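Local coordinates for chromosome replication initiation protein (Geobacillus kaustophilus, PDB 2VN2), which probably helps start chromosome replication as the primosome protein DnaD, of the DnaB/DnaD family, represented here by its N-terminal domain, at residues L20-Y25 against G33-L38; L39-F44 against L50-A55; S43-G48 against Y97-L102. All blocks are in the same frame, centred on the assembly; numbering follows the deposited sequence.

Contact 1: L20-Y25 against G33-L38; sequences LLLGHY and GELVLL. With MG (magnesium ion), chain E.
Leu-35 lies over one face of the Tyr-25 ring: its CD2 sits 4.0 Å above the ring plane, offset toward the rim near CD2 and CE2. The methyl is 21° off the ring normal, the geometry of a CH-pi contact, and the two side chains meet at about a right angle. Leu-21 O and Leu-22 CA lie at the edge of the same ring, in its plane. Tyr-25 has CG between the backbone N and the carbonyl carbon (chi1 70°), which swings the ring back against this turn and presents a face to Leu-35.

The two branches of Leu-35 divide the work. While CD2 meets the tyrosine and, more loosely, Leu-22 CD1, the Leu-35 CD1 methyl approaches Leu-21 CD1 to 3.4 Å, tighter than ordinary van der Waals contact. No hydrogen bond crosses; the evidence is for a wholly apolar join between buried residues. The phenol OH bonds instead to Glu-32 and to His-40 of the second subunit.

His-24 faces a different neighbour: its ND1 binds magnesium at 2.3 Å, a site shared with Gln-27, His-109 and Gln-113. Leu-20 and His-24 touch Leu-110 of helix 100-116, and Leu-38 reaches Leu-75 of helix 65-77, so helices 19-22 and 32-45 meet in a core also lined by helices 100-116 and 65-77.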
loop_
_atom_site.group_PDB
_atom_site.type_symbol
_atom_site.label_atom_id
_atom_site.label_comp_id
_atom_site.label_asym_id
_atom_site.label_seq_id
_atom_site.Cartn_x
_atom_site.Cartn_y
_atom_site.Cartn_z
ATOM N N LEU A 20 -7.250 9.308 -3.159
ATOM C CA LEU A 20 -7.672 10.329 -4.077
ATOM C C LEU A 20 -8.301 9.685 -5.314
ATOM O O LEU A 20 -9.271 10.197 -5.816
ATOM C CB LEU A 20 -6.450 11.173 -4.499
ATOM C CG LEU A 20 -5.798 12.074 -3.478
ATOM C CD1 LEU A 20 -4.537 12.698 -4.187
ATOM C CD2 LEU A 20 -6.780 13.179 -2.992
ATOM N N LEU A 21 -7.792 8.550 -5.784
ATOM C CA LEU A 21 -8.469 7.836 -6.880
ATOM C C LEU A 21 -9.839 7.193 -6.481
ATOM O O LEU A 21 -10.836 7.345 -7.185
ATOM C CB LEU A 21 -7.580 6.772 -7.406
ATOM C CG LEU A 21 -7.598 6.250 -8.836
ATOM C CD1 LEU A 21 -7.400 4.796 -8.855
ATOM C CD2 LEU A 21 -8.634 6.735 -9.836
ATOM N N LEU A 22 -9.857 6.456 -5.385
ATOM C CA LEU A 22 -11.069 5.984 -4.742
ATOM C C LEU A 22 -12.071 7.057 -4.475
ATOM O O LEU A 22 -13.239 6.857 -4.655
ATOM C CB LEU A 22 -10.633 5.379 -3.413
ATOM C CG LEU A 22 -11.582 4.426 -2.802
ATOM C CD1 LEU A 22 -11.862 3.346 -3.766
ATOM C CD2 LEU A 22 -10.878 3.887 -1.554
ATOM N N GLY A 23 -11.617 8.226 -4.041
ATOM C CA GLY A 23 -12.526 9.295 -3.723
ATOM C C GLY A 23 -13.135 10.026 -4.947
ATOM O O GLY A 23 -14.044 10.870 -4.788
ATOM N N HIS A 24 -12.656 9.763 -6.146
ATOM C CA HIS A 24 -13.018 10.593 -7.280
ATOM C C HIS A 24 -13.118 9.883 -8.585
ATOM O O HIS A 24 -13.296 10.536 -9.537
ATOM C CB HIS A 24 -11.973 11.708 -7.494
ATOM C CG HIS A 24 -11.788 12.609 -6.294
ATOM N ND1 HIS A 24 -12.535 13.769 -6.098
ATOM C CD2 HIS A 24 -10.956 12.510 -5.224
ATOM C CE1 HIS A 24 -12.145 14.349 -4.958
ATOM N NE2 HIS A 24 -11.222 13.582 -4.390
ATOM N N TYR A 25 -12.977 8.567 -8.648
ATOM C CA TYR A 25 -13.079 7.879 -9.924
ATOM C C TYR A 25 -14.440 8.059 -10.572
ATOM O O TYR A 25 -14.503 8.083 -11.755
ATOM C CB TYR A 25 -12.759 6.384 -9.806
ATOM C CG TYR A 25 -13.813 5.596 -9.061
ATOM C CD1 TYR A 25 -14.925 5.006 -9.742
ATOM C CD2 TYR A 25 -13.730 5.457 -7.661
ATOM C CE1 TYR A 25 -15.925 4.337 -9.023
ATOM C CE2 TYR A 25 -14.704 4.710 -6.931
ATOM C CZ TYR A 25 -15.795 4.165 -7.623
ATOM O OH TYR A 25 -16.708 3.462 -6.910
ATOM N N GLY A 33 -16.186 -1.340 -12.336
ATOM C CA GLY A 33 -15.436 -2.336 -13.130
ATOM C C GLY A 33 -14.129 -1.861 -13.760
ATOM O O GLY A 33 -13.146 -2.629 -13.857
ATOM N N GLU A 34 -14.094 -0.608 -14.225
ATOM C CA GLU A 34 -12.911 0.060 -14.750
ATOM C C GLU A 34 -11.947 0.253 -13.650
ATOM O O GLU A 34 -10.755 0.095 -13.883
ATOM C CB GLU A 34 -13.279 1.454 -15.387
ATOM C CG GLU A 34 -14.142 1.274 -16.683
ATOM C CD GLU A 34 -14.767 2.576 -17.153
ATOM O OE1 GLU A 34 -15.533 3.221 -16.385
ATOM O OE2 GLU A 34 -14.522 2.931 -18.340
ATOM N N LEU A 35 -12.403 0.707 -12.470
ATOM C CA LEU A 35 -11.460 0.862 -11.356
ATOM C C LEU A 35 -10.715 -0.491 -11.092
ATOM O O LEU A 35 -9.465 -0.568 -11.211
ATOM C CB LEU A 35 -12.135 1.468 -10.102
ATOM C CG LEU A 35 -11.060 1.694 -9.048
ATOM C CD1 LEU A 35 -10.236 2.972 -9.334
ATOM C CD2 LEU A 35 -11.764 1.912 -7.748
ATOM N N VAL A 36 -11.473 -1.574 -10.819
ATOM C CA VAL A 36 -10.867 -2.848 -10.578
ATOM C C VAL A 36 -9.984 -3.242 -11.791
ATOM O O VAL A 36 -8.940 -3.848 -11.625
ATOM C CB VAL A 36 -11.926 -3.905 -10.230
ATOM C CG1 VAL A 36 -11.195 -5.367 -9.919
ATOM C CG2 VAL A 36 -12.760 -3.456 -9.042
ATOM N N LEU A 37 -10.400 -2.910 -13.037
ATOM C CA LEU A 37 -9.553 -3.292 -14.196
ATOM C C LEU A 37 -8.172 -2.600 -14.064
ATOM O O LEU A 37 -7.130 -3.224 -14.271
ATOM C CB LEU A 37 -10.230 -3.006 -15.583
ATOM C CG LEU A 37 -9.367 -3.328 -16.854
ATOM C CD1 LEU A 37 -10.207 -3.336 -18.048
ATOM C CD2 LEU A 37 -8.340 -2.179 -17.102
ATOM N N LEU A 38 -8.175 -1.334 -13.709
ATOM C CA LEU A 38 -6.951 -0.523 -13.492
ATOM C C LEU A 38 -6.071 -1.162 -12.397
ATOM O O LEU A 38 -4.809 -1.224 -12.500
ATOM C CB LEU A 38 -7.411 0.917 -13.058
ATOM C CG LEU A 38 -7.970 1.764 -14.203
ATOM C CD1 LEU A 38 -8.391 3.165 -13.707
ATOM C CD2 LEU A 38 -7.038 1.817 -15.497
HETATM MG MG MG E . -14.176 15.266 -6.692
#

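Contact 2: L39-F44 against L50-A55; sequences LHMQSF and LFPTPA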
loop_
_atom_site.group_PDB
_atom_site.type_symbol
_atom_site.label_atom_id
_atom_site.label_comp_id
_atom_site.label_asym_id
_atom_site.label_seq_id
_atom_site.Cartn_x
_atom_site.Cartn_y
_atom_site.Cartn_z
ATOM N N LEU A 39 -6.733 -1.642 -11.326
ATOM C CA LEU A 39 -6.011 -2.398 -10.186
ATOM C C LEU A 39 -5.465 -3.602 -10.767
ATOM O O LEU A 39 -4.286 -3.870 -10.525
ATOM C CB LEU A 39 -6.966 -2.835 -9.039
ATOM C CG LEU A 39 -7.294 -1.738 -7.981
ATOM C CD1 LEU A 39 -7.157 -0.237 -8.407
ATOM C CD2 LEU A 39 -8.627 -1.959 -7.137
ATOM N N HIS A 40 -6.270 -4.402 -11.539
ATOM C CA HIS A 40 -5.544 -5.617 -12.130
ATOM C C HIS A 40 -4.330 -5.178 -13.010
ATOM O O HIS A 40 -3.288 -5.830 -12.935
ATOM C CB HIS A 40 -6.370 -6.613 -12.907
ATOM C CG HIS A 40 -7.435 -7.306 -12.118
ATOM N ND1 HIS A 40 -7.183 -8.339 -11.247
ATOM C CD2 HIS A 40 -8.770 -7.101 -12.079
ATOM C CE1 HIS A 40 -8.316 -8.740 -10.702
ATOM N NE2 HIS A 40 -9.291 -8.000 -11.191
ATOM N N MET A 41 -4.461 -4.139 -13.854
ATOM C CA MET A 41 -3.308 -3.698 -14.647
ATOM C C MET A 41 -2.208 -3.280 -13.774
ATOM O O MET A 41 -1.151 -3.683 -14.052
ATOM C CB MET A 41 -3.513 -2.558 -15.636
ATOM C CG MET A 41 -4.556 -2.851 -16.836
ATOM S SD MET A 41 -5.106 -1.282 -17.704
ATOM C CE MET A 41 -3.548 -0.527 -17.639
ATOM N N GLN A 42 -2.434 -2.495 -12.722
ATOM C CA GLN A 42 -1.311 -2.119 -11.814
ATOM C C GLN A 42 -0.547 -3.367 -11.325
ATOM O O GLN A 42 0.675 -3.442 -11.324
ATOM C CB GLN A 42 -1.787 -1.320 -10.616
ATOM C CG GLN A 42 -0.623 -0.807 -9.738
ATOM C CD GLN A 42 -1.125 -0.250 -8.395
ATOM O OE1 GLN A 42 -2.324 0.206 -8.265
ATOM N NE2 GLN A 42 -0.241 -0.328 -7.337
ATOM N N SER A 43 -1.321 -4.370 -10.965
ATOM C CA SER A 43 -0.814 -5.613 -10.401
ATOM C C SER A 43 0.091 -6.405 -11.369
ATOM O O SER A 43 1.100 -6.973 -10.964
ATOM C CB SER A 43 -2.041 -6.451 -10.014
ATOM O OG SER A 43 -1.653 -7.649 -9.401
ATOM N N PHE A 44 -0.329 -6.508 -12.617
ATOM C CA PHE A 44 0.522 -6.921 -13.769
ATOM C C PHE A 44 1.801 -6.071 -13.955
ATOM O O PHE A 44 2.880 -6.640 -14.153
ATOM C CB PHE A 44 -0.293 -6.955 -15.071
ATOM C CG PHE A 44 -1.090 -8.218 -15.272
ATOM C CD1 PHE A 44 -0.469 -9.443 -15.447
ATOM C CD2 PHE A 44 -2.453 -8.187 -15.303
ATOM C CE1 PHE A 44 -1.226 -10.628 -15.612
ATOM C CE2 PHE A 44 -3.235 -9.353 -15.486
ATOM C CZ PHE A 44 -2.643 -10.543 -15.632
ATOM N N LEU A 50 4.050 -5.408 -18.564
ATOM C CA LEU A 50 3.870 -3.986 -18.760
ATOM C C LEU A 50 2.713 -3.658 -19.734
ATOM O O LEU A 50 2.278 -2.416 -19.928
ATOM C CB LEU A 50 5.180 -3.393 -19.275
ATOM C CG LEU A 50 6.454 -3.570 -18.402
ATOM C CD1 LEU A 50 7.575 -2.750 -19.103
ATOM C CD2 LEU A 50 6.272 -3.141 -16.924
ATOM N N PHE A 51 2.268 -4.754 -20.361
ATOM C CA PHE A 51 1.288 -4.705 -21.404
ATOM C C PHE A 51 0.409 -5.909 -21.313
ATOM O O PHE A 51 0.322 -6.648 -22.258
ATOM C CB PHE A 51 2.004 -4.697 -22.756
ATOM C CG PHE A 51 1.187 -4.092 -23.888
ATOM C CD1 PHE A 51 0.701 -2.778 -23.788
ATOM C CD2 PHE A 51 0.931 -4.836 -25.052
ATOM C CE1 PHE A 51 -0.065 -2.194 -24.789
ATOM C CE2 PHE A 51 0.140 -4.264 -26.100
ATOM C CZ PHE A 51 -0.357 -2.913 -25.949
ATOM N N PRO A 52 -0.330 -6.078 -20.206
ATOM C CA PRO A 52 -1.069 -7.358 -20.214
ATOM C C PRO A 52 -2.089 -7.323 -21.407
ATOM O O PRO A 52 -2.416 -6.239 -21.925
ATOM C CB PRO A 52 -1.826 -7.339 -18.886
ATOM C CG PRO A 52 -1.981 -5.801 -18.544
ATOM C CD PRO A 52 -0.717 -5.167 -19.078
ATOM N N THR A 53 -2.570 -8.497 -21.819
ATOM C CA THR A 53 -3.553 -8.659 -22.870
ATOM C C THR A 53 -4.941 -8.643 -22.146
ATOM O O THR A 53 -4.958 -8.842 -20.939
ATOM C CB THR A 53 -3.365 -10.023 -23.564
ATOM O OG1 THR A 53 -3.682 -11.052 -22.626
ATOM C CG2 THR A 53 -1.920 -10.269 -24.057
ATOM N N PRO A 54 -6.063 -8.425 -22.860
ATOM C CA PRO A 54 -7.403 -8.500 -22.305
ATOM C C PRO A 54 -7.789 -9.854 -21.780
ATOM O O PRO A 54 -8.516 -9.932 -20.763
ATOM C CB PRO A 54 -8.333 -8.100 -23.482
ATOM C CG PRO A 54 -7.570 -7.251 -24.285
ATOM C CD PRO A 54 -6.145 -7.980 -24.260
ATOM N N ALA A 55 -7.298 -10.925 -22.400
ATOM C CA ALA A 55 -7.457 -12.229 -21.778
ATOM C C ALA A 55 -6.745 -12.378 -20.439
ATOM O O ALA A 55 -7.256 -13.035 -19.541
ATOM C CB ALA A 55 -7.016 -13.356 -22.719
#
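Phe-44 and Pro-52 mark the closest backbone approach, 6.7 Å between their CA atoms, where helix 32-45 passes the irregular chain that leads into helix 54-59. No hydrogen bond joins the two segments, and three buried apolar side chains account for the contact.

Pro-52 CB rides over one face of the Phe-44 ring, 3.7 Å above its plane and offset toward the rim on the CD2 side. Measured to the ring centroid, the same carbon lies 23° off the normal, as expected of a CH-pi contact. The next ring carbon, Pro-52 CG, comes instead to the base of the phenylalanine, 4.0 Å from Phe-44 CB, so that the pyrrolidine spans the start of the side chain and its aromatic part. From one turn earlier, Met-41 adds its CG at 4.3 Å from Pro-52 CG; this is a looser contact through the methylene, not the sulfur. In the methionine chi2 is extended (164°) as far as SD, and the turn at chi3 (39°) then brings the methyl CE to Tyr-97.

Other residues complete the surroundings of both partners. The Phe-44 ring also makes a cation-pi contact with Arg-60, and Leu-57 of helix 54-59 packs on Met-41, Phe-44 and Pro-52 alike. Immediately after the proline, Thr-53 stands at the N-cap, with OG1 accepting from Glu-56 N.

The order of elements, helix 32-45, a short irregular linker whose Leu-50 pairs with Tyr-97 through the backbone, then helices 54-59 and 65-77, is consistent with a winged-helix domain, in which this contact fastens helix 32-45, the first of the winged-helix unit, to the entry of the helix-turn-helix.

Contact 3: S43-G48 against Y97-L102; sequences SFFEEG and YTLEPL
Phe-45, at the C-terminal end of helix 32-45, packs against Tyr-97 and Leu-99, where a two-stranded antiparallel sheet gives way to helix 100-116. The phenylalanine inserts its far end: CZ lies 3.7 Å from Tyr-97 CB and 3.5 Å from the carbonyl O of that residue, which approaches the ring obliquely. Leu-99 CD1 arrives at the ring edge, near its plane, 4.0 Å from Phe-45 CE2. A chi1 of -61° sets CG of Phe-45 beside its backbone N and carries CZ to the Tyr-97 backbone.

Tyr-97 takes part through its CB and backbone; its CB starts toward Phe-45 but the phenol leads away and stacks on Phe-51. No hydrogen bond crosses between the segments.

Each segment carries its own helix-end signal. Gly-48 N bonds to Phe-45 O at 3.1 Å and the following amide reaches Phe-44 O; with Gly-48 at a positive phi of 85°, this is a Schellman motif. On the other side Thr-98 OG1 accepts from Glu-100 N at 3.3 Å, with an N-H...O angle of 160°, capping the approach to helix 100-116. Near the helix end, Glu-46 forms a salt bridge with Lys-19 of the second subunit.

Joining the end of helix 32-45 to the second strand of a beta hairpin in this way fits a winged-helix fold, strands 82-83 and 97-98 being the probable wing.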
loop_
_atom_site.group_PDB
_atom_site.type_symbol
_atom_site.label_atom_id
_atom_site.label_comp_id
_atom_site.label_asym_id
_atom_site.label_seq_id
_atom_site.Cartn_x
_atom_site.Cartn_y
_atom_site.Cartn_z
ATOM N N SER A 43 -1.321 -4.370 -10.965
ATOM C CA SER A 43 -0.814 -5.613 -10.401
ATOM C C SER A 43 0.091 -6.405 -11.369
ATOM O O SER A 43 1.100 -6.973 -10.964
ATOM C CB SER A 43 -2.041 -6.451 -10.014
ATOM O OG SER A 43 -1.653 -7.649 -9.401
ATOM N N PHE A 44 -0.329 -6.508 -12.617
ATOM C CA PHE A 44 0.522 -6.921 -13.769
ATOM C C PHE A 44 1.801 -6.071 -13.955
ATOM O O PHE A 44 2.880 -6.640 -14.153
ATOM C CB PHE A 44 -0.293 -6.955 -15.071
ATOM C CG PHE A 44 -1.090 -8.218 -15.272
ATOM C CD1 PHE A 44 -0.469 -9.443 -15.447
ATOM C CD2 PHE A 44 -2.453 -8.187 -15.303
ATOM C CE1 PHE A 44 -1.226 -10.628 -15.612
ATOM C CE2 PHE A 44 -3.235 -9.353 -15.486
ATOM C CZ PHE A 44 -2.643 -10.543 -15.632
ATOM N N PHE A 45 1.703 -4.728 -13.921
ATOM C CA PHE A 45 2.906 -3.861 -14.029
ATOM C C PHE A 45 3.895 -4.218 -12.905
ATOM O O PHE A 45 5.092 -4.149 -13.084
ATOM C CB PHE A 45 2.611 -2.348 -13.817
ATOM C CG PHE A 45 1.653 -1.738 -14.818
ATOM C CD1 PHE A 45 1.365 -2.395 -16.060
ATOM C CD2 PHE A 45 1.099 -0.493 -14.554
ATOM C CE1 PHE A 45 0.541 -1.855 -16.927
ATOM C CE2 PHE A 45 0.280 0.086 -15.433
ATOM C CZ PHE A 45 -0.008 -0.594 -16.619
ATOM N N GLU A 46 3.371 -4.490 -11.703
ATOM C CA GLU A 46 4.228 -4.780 -10.536
ATOM C C GLU A 46 4.800 -6.168 -10.531
ATOM O O GLU A 46 5.692 -6.406 -9.789
ATOM C CB GLU A 46 3.544 -4.471 -9.254
ATOM C CG GLU A 46 3.344 -3.048 -9.111
ATOM C CD GLU A 46 2.653 -2.812 -7.839
ATOM O OE1 GLU A 46 2.696 -3.775 -7.033
ATOM O OE2 GLU A 46 2.061 -1.698 -7.617
ATOM N N GLU A 47 4.331 -7.024 -11.424
ATOM C CA GLU A 47 4.921 -8.316 -11.743
ATOM C C GLU A 47 5.819 -8.262 -12.977
ATOM O O GLU A 47 6.235 -9.319 -13.446
ATOM C CB GLU A 47 3.854 -9.325 -12.161
ATOM C CG GLU A 47 3.057 -10.035 -11.133
ATOM C CD GLU A 47 2.024 -10.897 -11.865
ATOM O OE1 GLU A 47 0.907 -11.181 -11.332
ATOM O OE2 GLU A 47 2.328 -11.250 -13.054
ATOM N N GLY A 48 6.076 -7.060 -13.517
ATOM C CA GLY A 48 6.854 -6.889 -14.734
ATOM C C GLY A 48 6.098 -7.021 -16.074
ATOM O O GLY A 48 6.741 -6.893 -17.137
ATOM N N TYR A 97 1.289 0.037 -21.143
ATOM C CA TYR A 97 0.160 0.917 -20.714
ATOM C C TYR A 97 0.676 1.883 -19.763
ATOM O O TYR A 97 1.507 1.554 -18.971
ATOM C CB TYR A 97 -1.033 0.193 -20.079
ATOM C CG TYR A 97 -1.847 -0.559 -21.064
ATOM C CD1 TYR A 97 -2.653 0.081 -21.988
ATOM C CD2 TYR A 97 -1.818 -1.911 -21.071
ATOM C CE1 TYR A 97 -3.490 -0.666 -22.895
ATOM C CE2 TYR A 97 -2.562 -2.665 -21.988
ATOM C CZ TYR A 97 -3.372 -2.048 -22.921
ATOM O OH TYR A 97 -4.052 -2.891 -23.815
ATOM N N THR A 98 0.182 3.093 -19.777
ATOM C CA THR A 98 0.414 3.958 -18.574
ATOM C C THR A 98 -0.869 4.633 -18.070
ATOM O O THR A 98 -1.846 4.880 -18.870
ATOM C CB THR A 98 1.476 4.995 -18.938
ATOM O OG1 THR A 98 1.644 5.978 -17.894
ATOM C CG2 THR A 98 1.162 5.614 -20.337
ATOM N N LEU A 99 -0.866 4.965 -16.764
ATOM C CA LEU A 99 -2.007 5.605 -16.128
ATOM C C LEU A 99 -1.870 7.123 -15.944
ATOM O O LEU A 99 -2.814 7.836 -15.504
ATOM C CB LEU A 99 -2.329 4.889 -14.844
ATOM C CG LEU A 99 -3.382 3.797 -14.922
ATOM C CD1 LEU A 99 -2.857 2.497 -15.602
ATOM C CD2 LEU A 99 -3.778 3.476 -13.480
ATOM N N GLU A 100 -0.714 7.620 -16.343
ATOM C CA GLU A 100 -0.443 9.057 -16.404
ATOM C C GLU A 100 -1.572 9.913 -16.829
ATOM O O GLU A 100 -1.809 10.900 -16.130
ATOM C CB GLU A 100 0.703 9.409 -17.376
ATOM C CG GLU A 100 2.046 8.869 -16.968
ATOM C CD GLU A 100 2.637 9.414 -15.614
ATOM O OE1 GLU A 100 1.849 10.003 -14.789
ATOM O OE2 GLU A 100 3.897 9.227 -15.397
ATOM N N PRO A 101 -2.228 9.614 -17.996
ATOM C CA PRO A 101 -3.423 10.390 -18.387
ATOM C C PRO A 101 -4.525 10.435 -17.292
ATOM O O PRO A 101 -5.199 11.473 -17.170
ATOM C CB PRO A 101 -3.952 9.692 -19.678
ATOM C CG PRO A 101 -2.791 8.856 -20.129
ATOM C CD PRO A 101 -1.844 8.632 -19.018
ATOM N N LEU A 102 -4.700 9.338 -16.532
ATOM C CA LEU A 102 -5.671 9.306 -15.505
ATOM C C LEU A 102 -5.304 10.365 -14.437
ATOM O O LEU A 102 -6.139 11.137 -13.971
ATOM C CB LEU A 102 -5.725 7.882 -14.921
ATOM C CG LEU A 102 -6.463 7.480 -13.600
ATOM C CD1 LEU A 102 -7.855 7.936 -13.578
ATOM C CD2 LEU A 102 -6.518 5.904 -13.425
#

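From the N terminus, contact 1 closes a short loop that returns the chain from helix 19-22 onto helix 32-45. Contact 2 opens on the same helix directly afterwards and closes another short loop at 50-55. Contact 3 starts from overlapping residues, sharing Ser-43 and Phe-44, but spans 48 residues, so the end of contact 2 falls within its long loop. Contacts 2 and 3 also touch: Pro-52 O lies 3.6 Å from Tyr-97 CE2, a packing contact. Contact 1 meets contact 3 through Leu-38 and Leu-102. Helix 32-45 is thereby tied to helix 19-22, the linker before helix 54-59, and strand 97-98.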